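Local coordinates for tail fiber protein (Acinetobacter phage AM24, PDB 5W5P) that probably serves as the trimeric tailspike with which the phage recognises and breaks down the capsular polysaccharide of Acinetobacter baumannii, at residues G344-L349 / A378-D383; P406-N411 / R417-G422. All coordinates share one frame; numbering follows the deposited sequence.

Interaction 1: residues G344-L349 / A378-D383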
# COMPACT_ATOMS: atom_id res chain seq x y z
N GLY A 344 16.63 19.00 12.67
CA GLY A 344 15.56 18.79 13.64
C GLY A 344 16.07 18.08 14.88
O GLY A 344 17.15 18.39 15.40
N ASP A 345 15.30 17.10 15.35
CA ASP A 345 15.68 16.30 16.50
C ASP A 345 16.52 15.08 16.12
O ASP A 345 16.99 14.36 17.02
CB ASP A 345 14.44 15.83 17.27
CG ASP A 345 13.62 16.99 17.83
OD1 ASP A 345 14.20 18.07 18.07
OD2 ASP A 345 12.41 16.81 18.05
N LEU A 346 16.72 14.83 14.83
CA LEU A 346 17.51 13.67 14.41
C LEU A 346 18.92 13.64 15.00
O LEU A 346 19.36 12.55 15.40
CB LEU A 346 17.58 13.60 12.88
CG LEU A 346 17.77 12.21 12.28
CD1 LEU A 346 17.11 12.13 10.93
CD2 LEU A 346 19.25 11.86 12.17
N PRO A 347 19.68 14.74 15.07
CA PRO A 347 21.01 14.66 15.70
C PRO A 347 20.97 14.27 17.17
O PRO A 347 21.98 13.77 17.69
CB PRO A 347 21.58 16.06 15.50
CG PRO A 347 20.88 16.58 14.30
CD PRO A 347 19.48 16.05 14.41
N THR A 348 19.85 14.46 17.86
CA THR A 348 19.76 14.07 19.26
C THR A 348 19.17 12.68 19.44
O THR A 348 19.74 11.84 20.15
CB THR A 348 18.95 15.10 20.05
OG1 THR A 348 19.62 16.37 20.03
CG2 THR A 348 18.79 14.66 21.50
N LEU A 349 18.02 12.40 18.81
CA LEU A 349 17.42 11.08 18.90
C LEU A 349 18.19 10.04 18.10
O LEU A 349 18.12 8.85 18.42
CB LEU A 349 15.97 11.13 18.43
CG LEU A 349 15.09 12.11 19.21
CD1 LEU A 349 13.65 12.05 18.72
CD2 LEU A 349 15.16 11.83 20.71
N ALA A 378 26.18 11.10 5.67
CA ALA A 378 27.44 10.47 6.02
C ALA A 378 27.64 10.36 7.53
O ALA A 378 28.37 9.47 7.98
CB ALA A 378 28.60 11.24 5.39
N ALA A 379 26.99 11.23 8.30
CA ALA A 379 27.20 11.27 9.74
C ALA A 379 26.68 10.04 10.47
O ALA A 379 27.13 9.76 11.58
CB ALA A 379 26.52 12.52 10.32
N TYR A 380 25.75 9.29 9.87
CA TYR A 380 25.10 8.18 10.56
C TYR A 380 25.44 6.83 9.97
O TYR A 380 24.87 5.81 10.40
CB TYR A 380 23.59 8.41 10.59
CG TYR A 380 23.28 9.73 11.25
CD1 TYR A 380 23.46 9.89 12.61
CD2 TYR A 380 22.85 10.81 10.50
CE1 TYR A 380 23.20 11.09 13.23
CE2 TYR A 380 22.59 12.02 11.11
CZ TYR A 380 22.77 12.16 12.47
OH TYR A 380 22.51 13.36 13.09
N LYS A 381 26.36 6.77 9.01
CA LYS A 381 26.82 5.48 8.51
C LYS A 381 27.66 4.75 9.54
O LYS A 381 27.57 3.52 9.64
CB LYS A 381 27.60 5.68 7.21
CG LYS A 381 26.74 6.14 6.05
CD LYS A 381 27.57 6.44 4.82
CE LYS A 381 26.70 6.92 3.67
NZ LYS A 381 27.54 7.30 2.50
N ALA A 382 28.46 5.47 10.33
CA ALA A 382 29.38 4.87 11.30
C ALA A 382 29.04 5.23 12.74
O ALA A 382 29.84 4.96 13.64
CB ALA A 382 30.82 5.28 10.99
N ASP A 383 27.89 5.85 12.99
CA ASP A 383 27.45 6.22 14.33
C ASP A 383 26.86 5.00 15.01
O ASP A 383 25.73 4.60 14.70
CB ASP A 383 26.44 7.36 14.25
CG ASP A 383 26.13 7.99 15.60
OD1 ASP A 383 26.35 7.33 16.64
OD2 ASP A 383 25.65 9.14 15.61
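Y380 lays one face of its ring against the end of L346 and brings its hydroxyl up to P347. The fold here is the parallel beta-helix of a tailspike, and this contact joins two excursions from successive rungs: the short helix 346-349, after strand 331-339, and the loop that leaves strand 365-375. L346 does most of the touching through a single branch. Its CD2 sits 3.9 Å from the centroid of the Y380 ring, 30° off the normal, so this is a CH-pi contact over the face rather than at the rim. The methyl is shifted toward the hydroxyl end, with CD2 3.5 Å from Y380 CE2 and just as near CZ. L346 holds CG anti to the backbone N (chi1 -153°), while a chi2 of 149°, well off a staggered value, sets where CD2 meets the ring. A379 comes from the other face: its CB stands 4.0 Å above the plane of the Y380 ring, toward the rim, so an alanine methyl and a leucine methyl flank the same ring.

P347 approaches obliquely, at the phenol oxygen. Its CA comes nearest, 3.3 Å from Y380 OH, with CB and CG of the proline ring a little farther out, and all of this is van der Waals packing. The polar need of the hydroxyl is met by N342 OD1, just before the helix, which ties the end of the tyrosine to the same loop that L346 and P347 follow. Y386 meets the ring as well, and V321 of strand 321-328 packs on L346. D383, farther along the tyrosine's loop, adds a salt bridge to K350. The helical turn carrying the leucine is pinned by D345 O, which accepts from T348 N at 3.0 Å and from L349 N at 2.8 Å.

Interaction 2: residues P406-N411 / R417-G422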
# COMPACT_ATOMS: atom_id res chain seq x y z
N PRO A 406 8.15 -5.42 15.95
CA PRO A 406 8.05 -5.07 14.53
C PRO A 406 8.91 -5.96 13.66
O PRO A 406 9.91 -6.54 14.09
CB PRO A 406 8.55 -3.62 14.49
CG PRO A 406 8.44 -3.12 15.90
CD PRO A 406 8.69 -4.32 16.76
N THR A 407 8.50 -6.07 12.39
CA THR A 407 9.23 -6.85 11.41
C THR A 407 9.65 -5.95 10.25
O THR A 407 9.08 -4.88 10.03
CB THR A 407 8.39 -8.04 10.89
OG1 THR A 407 7.29 -7.57 10.11
CG2 THR A 407 7.86 -8.88 12.06
N PHE A 408 10.67 -6.40 9.52
CA PHE A 408 11.25 -5.64 8.42
C PHE A 408 11.39 -6.55 7.21
O PHE A 408 12.01 -7.62 7.31
CB PHE A 408 12.62 -5.05 8.80
CG PHE A 408 12.55 -3.95 9.83
CD1 PHE A 408 12.40 -4.24 11.17
CD2 PHE A 408 12.66 -2.62 9.44
CE1 PHE A 408 12.34 -3.24 12.12
CE2 PHE A 408 12.60 -1.61 10.38
CZ PHE A 408 12.44 -1.91 11.72
N VAL A 409 10.83 -6.14 6.08
CA VAL A 409 10.84 -6.93 4.85
C VAL A 409 11.28 -6.03 3.70
O VAL A 409 10.65 -5.01 3.43
CB VAL A 409 9.47 -7.55 4.56
CG1 VAL A 409 9.45 -8.19 3.16
CG2 VAL A 409 9.08 -8.56 5.64
N GLY A 410 12.36 -6.42 3.03
CA GLY A 410 12.73 -5.80 1.76
C GLY A 410 13.16 -4.35 1.82
O GLY A 410 13.06 -3.65 0.81
N ASN A 411 13.63 -3.88 2.98
CA ASN A 411 14.10 -2.51 3.12
C ASN A 411 15.57 -2.40 2.72
O ASN A 411 16.28 -3.40 2.59
CB ASN A 411 13.93 -2.02 4.56
CG ASN A 411 12.50 -2.17 5.06
OD1 ASN A 411 11.65 -1.31 4.79
ND2 ASN A 411 12.23 -3.25 5.78
N ARG A 417 22.78 1.01 11.62
CA ARG A 417 21.77 0.02 11.94
C ARG A 417 20.43 0.45 11.36
O ARG A 417 20.14 1.64 11.21
CB ARG A 417 21.64 -0.18 13.45
CG ARG A 417 22.58 -1.23 14.02
CD ARG A 417 22.20 -1.59 15.45
NE ARG A 417 23.09 -2.60 16.00
CZ ARG A 417 24.16 -2.35 16.75
NH1 ARG A 417 24.49 -1.09 17.03
NH2 ARG A 417 24.90 -3.34 17.20
N MSE A 418 19.60 -0.55 11.05
CA MSE A 418 18.25 -0.28 10.59
C MSE A 418 17.27 -0.24 11.77
O MSE A 418 16.26 0.46 11.71
CB MSE A 418 17.82 -1.32 9.57
CG MSE A 418 16.59 -0.91 8.78
SE MSE A 418 15.89 -2.35 7.68
CE MSE A 418 17.35 -2.45 6.37
N TRP A 419 17.59 -0.99 12.83
CA TRP A 419 16.74 -1.02 14.01
C TRP A 419 17.61 -1.26 15.24
O TRP A 419 18.77 -1.66 15.14
CB TRP A 419 15.65 -2.09 13.89
CG TRP A 419 16.16 -3.49 13.73
CD1 TRP A 419 16.63 -4.31 14.72
CD2 TRP A 419 16.25 -4.25 12.51
NE1 TRP A 419 17.01 -5.52 14.19
CE2 TRP A 419 16.79 -5.51 12.84
CE3 TRP A 419 15.94 -3.97 11.18
CZ2 TRP A 419 17.01 -6.49 11.88
CZ3 TRP A 419 16.16 -4.95 10.23
CH2 TRP A 419 16.69 -6.20 10.59
N SER A 420 17.03 -1.00 16.41
CA SER A 420 17.72 -1.25 17.67
C SER A 420 18.11 -2.72 17.78
O SER A 420 17.27 -3.61 17.57
CB SER A 420 16.85 -0.85 18.85
OG SER A 420 16.54 0.53 18.84
N GLU A 421 19.37 -2.97 18.10
CA GLU A 421 19.89 -4.34 18.12
C GLU A 421 19.08 -5.21 19.08
O GLU A 421 18.71 -4.78 20.18
CB GLU A 421 21.37 -4.34 18.52
CG GLU A 421 21.65 -3.75 19.90
CD GLU A 421 22.27 -2.36 19.83
OE1 GLU A 421 23.46 -2.22 20.20
OE2 GLU A 421 21.56 -1.41 19.43
N GLY A 422 18.79 -6.43 18.64
CA GLY A 422 18.13 -7.43 19.46
C GLY A 422 16.64 -7.23 19.67
O GLY A 422 16.03 -8.04 20.38
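F408 and W419 lie in an offset stack, with the phenyl ring and the six-membered ring of the indole 4.7 Å apart between centroids and tilted by 28°. The overlap is centred on W419 CE3, which stands 3.5 Å above the plane of the F408 ring, over its middle. With CG between its own backbone N and carbonyl carbon (chi1 61°), W419 swings its indole onto the phenyl. Its CB stands above the same plane but just beyond the CE1-CZ edge, 3.9 Å from F408 CZ. M418, a selenomethionine, comes in obliquely on the same side: its SE is 3.7 Å from F408 CD2, a Met-aromatic contact. The chain is extended up to a bend at the selenium, and SE also touches N411 CB at 3.7 Å.

F408 points inward from strand 407-409 of the parallel beta-helix, where F369 of the preceding rung stacks on it. T407 and V409 point the other way and pack against F428 of the third subunit and T368 of the second. The amide of N411 belongs to an asparagine ladder: OD1 accepts from N372 ND2, and ND2 reaches both N430 OD1 and F369 O. N430 ND2 in turn bonds F408 O. Beyond the indole, H440 meets the W419 ring and takes the backbone N-H of M418 on its NE2.

Overall arrangement
Both contacts are built around a buried aromatic ring. In interaction 2 all four touching residues are buried; an inward-facing strand residue meets the following loop through stacked rings and selenium, while the asparagine ladder beside it holds N411 and neighbouring subunits pack behind the strand. Interaction 1 joins two projecting excursions with one leucine methyl over a tyrosine face and a proline at its hydroxyl; two of its touching residues are buried, P347 is exposed, and no other subunit touches its segments. The centres of interactions 1 and 2 are about 17 Å apart and the nearest atoms of interactions 1 and 2 about 5 Å. Backbone hydrogen bonds between Y380 and Y416 link the two loops, and K390 lies close to both, bonding L349 O and touching S420.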